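Local coordinates for protein putative peptidyl-arginine deiminase (PDB 1XKN) that probably hydrolyses the guanidino group of agmatine or of arginine residues, as a putative deiminase of the Porphyromonas-type peptidyl-arginine deiminase family, at residues T5-P10 and Y102-Q107; D112-N117 and G145-S150. All blocks are in the same frame, centred on the assembly; numbering follows the deposited sequence.

In the fold
From the N terminus the chain first lays down strand 5-7, an outermost strand of a mixed four-stranded sheet. It then builds helices 36-50 and 60-73 and strands of a second sheet before strand 101-107 returns to pair with strand 5-7, so contact 1 closes a long loop of 91 residues. A tight turn leads into strand 110-119, the antiparallel neighbour of 101-107. Contact 2 closes a shorter, mostly helical loop, in which helix 131-144 carries the chain over to strand 148-152 at the other border. The two loops follow in series, neither crossing nor enclosing the other. The middle strands join the contacts through the backbones of Val103 and Val114, and Tyr6 packs on Met116 and Val149.

Contact 1 of 2, residues T5-P10 and Y102-Q107; sequences TYFMPP and YVIRTQ
Tyr6 and Arg105 lie side by side where strand 5-7, an outermost strand of the mixed sheet, pairs antiparallel with 101-107. The arginine's aliphatic stem runs alongside the ring, Arg105 CG 3.7 Å from Tyr6 CE2. Its bend at chi3 (63°) places NH1 where one water can span the gap to the phenol, accepting from Arg105 NH1 at 2.8 Å and lying 2.7 Å from Tyr6 OH. Val103 puts CG2 against Tyr6 CD2.

On the other face Phe7 meets Ile104 with a ring edge, CD2 to CG1 4.1 Å, while Pro9 N lies above one ring face, offset toward the rim. Between the two faces, the backbones of Thr5 and Thr106 form a hydrogen-bonded pair. Phe7 and Ile104 repeat it, the bond from Phe7 N to Ile104 O more bent, at 133°. Beta-branched Val103, Ile104 and the threonines suit such extended strands.

Further out, Val103 and Met8 rest on Leu197 of helix 186-197. Asp112 forms salt bridges with both Arg105 NH2 and Arg110, probably offsetting the like charges of these neighbouring arginines. Salt bridge and water together fix the guanidinium, so the methylenes stay laid along the tyrosine ring.

Contact 2 of 2, residues D112-N117 and G145-S150; sequences DKVIMN and GLPMVS. With NA (sodium ion), chain B.
Strand 112-117 and strand 148-150 run parallel, axes 4.7 Å apart at closest and 20° from alignment, through bonds from Ile115 N to Pro147 O, Val149 N to Ile115 O and Asn117 N to Val149 O. This is the parallel pair at the border of a mixed sheet, joined by a beta-alpha-beta crossover through helix 131-144, which covers the Ile115, Asn117 and Met148 face with Val140, Ala141, Pro137 and Glu138. The helix ends in a Schellman motif at Gly145, where positive phi suits glycine.

Leu146 follows, its CD2 lying 3.5 Å from Lys113 O and its CD1 near the lysine's CE; Lys113 NZ forms a salt bridge with Glu344. Pro147, which has no N-H to give, still offers its carbonyl to Ile115, and its CB meets Val114 CG1 at 3.8 Å. Met116 and Met148 are selenomethionines. The bend of Met116 at chi2 brings SE to 3.9 Å from Val149 CB, that at chi3 turns CE onto the same CB, and Tyr196 touches both residues.

On the opposite face Met148 SE rests against Asn117 CB at 3.6 Å. Asn117 extends with CG anti to the backbone N (chi1 -179°) and uses both ends of its amide. The sodium ion is held by OD1 at 2.6 Å, by two waters, and by further ligands that include the backbone O of Trp118 and of Asn134. ND2 donates to one of those waters and, almost straight at 173° and in the amide plane, to Ser150 OG at 3.1 Å.

Contact 1 of 2, residues T5-P10 and Y102-Q107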
loop_
_atom_site.group_PDB
_atom_site.type_symbol
_atom_site.label_atom_id
_atom_site.label_comp_id
_atom_site.label_asym_id
_atom_site.label_seq_id
_atom_site.Cartn_x
_atom_site.Cartn_y
_atom_site.Cartn_z
ATOM N N THR A 5 -23.282 5.319 3.092
ATOM C CA THR A 5 -22.351 5.494 1.992
ATOM C C THR A 5 -20.976 5.565 2.633
ATOM O O THR A 5 -20.847 5.880 3.820
ATOM C CB THR A 5 -22.622 6.776 1.165
ATOM O OG1 THR A 5 -22.591 7.927 2.015
ATOM C CG2 THR A 5 -23.975 6.681 0.475
ATOM N N TYR A 6 -19.949 5.240 1.860
ATOM C CA TYR A 6 -18.594 5.266 2.383
ATOM C C TYR A 6 -17.687 6.124 1.512
ATOM O O TYR A 6 -17.996 6.412 0.355
ATOM C CB TYR A 6 -18.032 3.840 2.477
ATOM C CG TYR A 6 -18.827 2.909 3.371
ATOM C CD1 TYR A 6 -19.787 2.046 2.839
ATOM C CD2 TYR A 6 -18.633 2.907 4.753
ATOM C CE1 TYR A 6 -20.535 1.203 3.665
ATOM C CE2 TYR A 6 -19.378 2.070 5.588
ATOM C CZ TYR A 6 -20.327 1.221 5.036
ATOM O OH TYR A 6 -21.073 0.393 5.854
ATOM N N PHE A 7 -16.574 6.546 2.096
ATOM C CA PHE A 7 -15.587 7.355 1.401
ATOM C C PHE A 7 -14.217 6.865 1.830
ATOM O O PHE A 7 -13.951 6.712 3.025
ATOM C CB PHE A 7 -15.745 8.834 1.774
ATOM C CG PHE A 7 -14.604 9.704 1.316
ATOM C CD1 PHE A 7 -14.399 9.956 -0.037
ATOM C CD2 PHE A 7 -13.724 10.256 2.241
ATOM C CE1 PHE A 7 -13.331 10.747 -0.465
ATOM C CE2 PHE A 7 -12.650 11.047 1.826
ATOM C CZ PHE A 7 -12.457 11.290 0.471
HETATM N N MSE A 8 -13.362 6.584 0.852
HETATM C CA MSE A 8 -12.010 6.146 1.148
HETATM C C MSE A 8 -11.075 7.298 0.817
HETATM O O MSE A 8 -10.905 7.656 -0.350
HETATM C CB MSE A 8 -11.617 4.926 0.315
HETATM C CG MSE A 8 -10.278 4.345 0.748
HETATM SE SE MSE A 8 -9.662 2.892 -0.356
HETATM C CE MSE A 8 -7.754 3.092 -0.165
ATOM N N PRO A 9 -10.470 7.908 1.843
ATOM C CA PRO A 9 -9.555 9.025 1.606
ATOM C C PRO A 9 -8.360 8.589 0.771
ATOM O O PRO A 9 -7.939 7.431 0.829
ATOM C CB PRO A 9 -9.127 9.427 3.015
ATOM C CG PRO A 9 -10.318 9.066 3.844
ATOM C CD PRO A 9 -10.709 7.720 3.284
ATOM N N PRO A 10 -7.804 9.510 -0.029
ATOM C CA PRO A 10 -6.643 9.153 -0.844
ATOM C C PRO A 10 -5.444 9.052 0.099
ATOM O O PRO A 10 -5.486 9.562 1.220
ATOM C CB PRO A 10 -6.534 10.320 -1.822
ATOM C CG PRO A 10 -7.012 11.474 -1.003
ATOM C CD PRO A 10 -8.208 10.906 -0.265
ATOM N N TYR A 102 -9.318 1.823 6.320
ATOM C CA TYR A 102 -10.153 2.855 6.921
ATOM C C TYR A 102 -10.980 3.582 5.874
ATOM O O TYR A 102 -10.480 3.912 4.803
ATOM C CB TYR A 102 -9.278 3.893 7.616
ATOM C CG TYR A 102 -8.522 3.385 8.811
ATOM C CD1 TYR A 102 -9.128 3.325 10.066
ATOM C CD2 TYR A 102 -7.187 2.999 8.698
ATOM C CE1 TYR A 102 -8.418 2.898 11.182
ATOM C CE2 TYR A 102 -6.473 2.570 9.805
ATOM C CZ TYR A 102 -7.091 2.527 11.041
ATOM O OH TYR A 102 -6.378 2.143 12.147
ATOM N N VAL A 103 -12.242 3.836 6.200
ATOM C CA VAL A 103 -13.143 4.574 5.324
ATOM C C VAL A 103 -14.030 5.420 6.228
ATOM O O VAL A 103 -14.176 5.120 7.415
ATOM C CB VAL A 103 -14.064 3.653 4.481
ATOM C CG1 VAL A 103 -13.248 2.881 3.457
ATOM C CG2 VAL A 103 -14.836 2.705 5.389
ATOM N N ILE A 104 -14.606 6.481 5.676
ATOM C CA ILE A 104 -15.495 7.347 6.439
ATOM C C ILE A 104 -16.914 6.938 6.079
ATOM O O ILE A 104 -17.280 6.909 4.901
ATOM C CB ILE A 104 -15.308 8.844 6.075
ATOM C CG1 ILE A 104 -13.843 9.253 6.250
ATOM C CG2 ILE A 104 -16.219 9.707 6.946
ATOM C CD1 ILE A 104 -13.272 8.943 7.620
ATOM N N ARG A 105 -17.708 6.610 7.093
ATOM C CA ARG A 105 -19.088 6.196 6.881
ATOM C C ARG A 105 -20.054 7.346 7.119
ATOM O O ARG A 105 -19.938 8.071 8.107
ATOM C CB ARG A 105 -19.443 5.038 7.819
ATOM C CG ARG A 105 -20.903 4.604 7.742
ATOM C CD ARG A 105 -21.187 3.380 8.606
ATOM N NE ARG A 105 -20.963 3.616 10.030
ATOM C CZ ARG A 105 -21.120 2.687 10.969
ATOM N NH1 ARG A 105 -21.502 1.462 10.633
ATOM N NH2 ARG A 105 -20.891 2.979 12.244
ATOM N N THR A 106 -20.998 7.519 6.201
ATOM C CA THR A 106 -22.007 8.563 6.338
ATOM C C THR A 106 -23.381 7.908 6.332
ATOM O O THR A 106 -23.715 7.147 5.421
ATOM C CB THR A 106 -21.947 9.590 5.187
ATOM O OG1 THR A 106 -20.710 10.312 5.249
ATOM C CG2 THR A 106 -23.101 10.584 5.298
ATOM N N GLN A 107 -24.170 8.206 7.357
ATOM C CA GLN A 107 -25.506 7.653 7.470
ATOM C C GLN A 107 -26.347 8.537 8.378
ATOM O O GLN A 107 -25.925 8.894 9.476
ATOM C CB GLN A 107 -25.434 6.232 8.022
ATOM C CG GLN A 107 -26.767 5.536 8.166
ATOM C CD GLN A 107 -26.605 4.035 8.232
ATOM O OE1 GLN A 107 -25.726 3.527 8.931
ATOM N NE2 GLN A 107 -27.455 3.313 7.512
HETATM O O HOH W 1 -22.432 0.252 8.229
#

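Contact 2 of 2, residues D112-N117 and G145-S150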
loop_
_atom_site.group_PDB
_atom_site.type_symbol
_atom_site.label_atom_id
_atom_site.label_comp_id
_atom_site.label_asym_id
_atom_site.label_seq_id
_atom_site.Cartn_x
_atom_site.Cartn_y
_atom_site.Cartn_z
ATOM N N ASP A 112 -18.596 8.924 10.700
ATOM C CA ASP A 112 -17.667 8.297 11.629
ATOM C C ASP A 112 -16.646 7.449 10.891
ATOM O O ASP A 112 -16.874 7.024 9.756
ATOM C CB ASP A 112 -18.395 7.468 12.706
ATOM C CG ASP A 112 -19.211 6.315 12.145
ATOM O OD1 ASP A 112 -19.573 5.419 12.942
ATOM O OD2 ASP A 112 -19.508 6.293 10.935
ATOM N N LYS A 113 -15.501 7.236 11.523
ATOM C CA LYS A 113 -14.455 6.440 10.904
ATOM C C LYS A 113 -14.671 4.977 11.261
ATOM O O LYS A 113 -14.899 4.635 12.421
ATOM C CB LYS A 113 -13.072 6.909 11.377
ATOM C CG LYS A 113 -11.917 6.214 10.663
ATOM C CD LYS A 113 -10.601 6.971 10.799
ATOM C CE LYS A 113 -10.112 7.024 12.235
ATOM N NZ LYS A 113 -8.827 7.782 12.351
ATOM N N VAL A 114 -14.627 4.118 10.251
ATOM C CA VAL A 114 -14.809 2.692 10.465
ATOM C C VAL A 114 -13.757 1.952 9.665
ATOM O O VAL A 114 -13.077 2.544 8.827
ATOM C CB VAL A 114 -16.214 2.218 10.010
ATOM C CG1 VAL A 114 -17.292 3.029 10.718
ATOM C CG2 VAL A 114 -16.352 2.341 8.504
ATOM N N ILE A 115 -13.605 0.663 9.938
ATOM C CA ILE A 115 -12.644 -0.143 9.205
ATOM C C ILE A 115 -13.424 -1.070 8.290
ATOM O O ILE A 115 -14.304 -1.802 8.738
ATOM C CB ILE A 115 -11.748 -0.953 10.161
ATOM C CG1 ILE A 115 -10.783 0.006 10.870
ATOM C CG2 ILE A 115 -10.990 -2.040 9.387
ATOM C CD1 ILE A 115 -9.883 -0.646 11.894
HETATM N N MSE A 116 -13.111 -1.005 6.999
HETATM C CA MSE A 116 -13.771 -1.823 5.996
HETATM C C MSE A 116 -12.931 -3.083 5.850
HETATM O O MSE A 116 -11.864 -3.078 5.234
HETATM C CB MSE A 116 -13.864 -1.053 4.671
HETATM C CG MSE A 116 -14.665 -1.754 3.573
HETATM SE SE MSE A 116 -16.462 -2.213 4.149
HETATM C CE MSE A 116 -17.107 -0.406 4.428
ATOM N N ASN A 117 -13.431 -4.157 6.448
ATOM C CA ASN A 117 -12.756 -5.442 6.463
ATOM C C ASN A 117 -13.014 -6.321 5.242
ATOM O O ASN A 117 -14.109 -6.864 5.076
ATOM C CB ASN A 117 -13.171 -6.180 7.735
ATOM C CG ASN A 117 -12.517 -7.522 7.864
ATOM O OD1 ASN A 117 -11.297 -7.632 7.781
ATOM N ND2 ASN A 117 -13.318 -8.558 8.084
ATOM N N GLY A 145 -11.258 1.040 19.144
ATOM C CA GLY A 145 -12.668 1.232 19.440
ATOM C C GLY A 145 -13.468 1.725 18.248
ATOM O O GLY A 145 -14.381 2.541 18.398
ATOM N N LEU A 146 -13.138 1.231 17.060
ATOM C CA LEU A 146 -13.843 1.645 15.853
ATOM C C LEU A 146 -14.760 0.552 15.327
ATOM O O LEU A 146 -14.489 -0.636 15.495
ATOM C CB LEU A 146 -12.840 2.009 14.750
ATOM C CG LEU A 146 -11.878 3.170 15.012
ATOM C CD1 LEU A 146 -10.861 3.244 13.880
ATOM C CD2 LEU A 146 -12.655 4.469 15.125
ATOM N N PRO A 147 -15.881 0.942 14.705
ATOM C CA PRO A 147 -16.801 -0.056 14.160
ATOM C C PRO A 147 -16.143 -0.714 12.950
ATOM O O PRO A 147 -15.311 -0.096 12.278
ATOM C CB PRO A 147 -18.013 0.779 13.751
ATOM C CG PRO A 147 -17.990 1.907 14.723
ATOM C CD PRO A 147 -16.522 2.267 14.761
HETATM N N MSE A 148 -16.503 -1.965 12.683
HETATM C CA MSE A 148 -15.956 -2.674 11.536
HETATM C C MSE A 148 -17.088 -3.228 10.685
HETATM O O MSE A 148 -18.076 -3.740 11.207
HETATM C CB MSE A 148 -15.055 -3.831 11.980
HETATM C CG MSE A 148 -14.512 -4.656 10.816
HETATM SE SE MSE A 148 -13.423 -6.170 11.350
HETATM C CE MSE A 148 -14.843 -7.399 11.794
ATOM N N VAL A 149 -16.939 -3.100 9.373
ATOM C CA VAL A 149 -17.916 -3.609 8.426
ATOM C C VAL A 149 -17.167 -4.647 7.599
ATOM O O VAL A 149 -16.042 -4.397 7.171
ATOM C CB VAL A 149 -18.437 -2.486 7.494
ATOM C CG1 VAL A 149 -19.474 -3.046 6.530
ATOM C CG2 VAL A 149 -19.032 -1.351 8.319
ATOM N N SER A 150 -17.772 -5.816 7.396
ATOM C CA SER A 150 -17.126 -6.877 6.616
ATOM C C SER A 150 -17.810 -7.064 5.266
ATOM O O SER A 150 -19.036 -7.092 5.183
ATOM C CB SER A 150 -17.146 -8.202 7.386
ATOM O OG SER A 150 -16.317 -8.149 8.535
HETATM NA NA NA B . -9.847 -9.557 6.735
HETATM O O HOH W 2 -11.870 -11.053 7.738
HETATM O O HOH W 3 -7.756 -8.259 5.832
#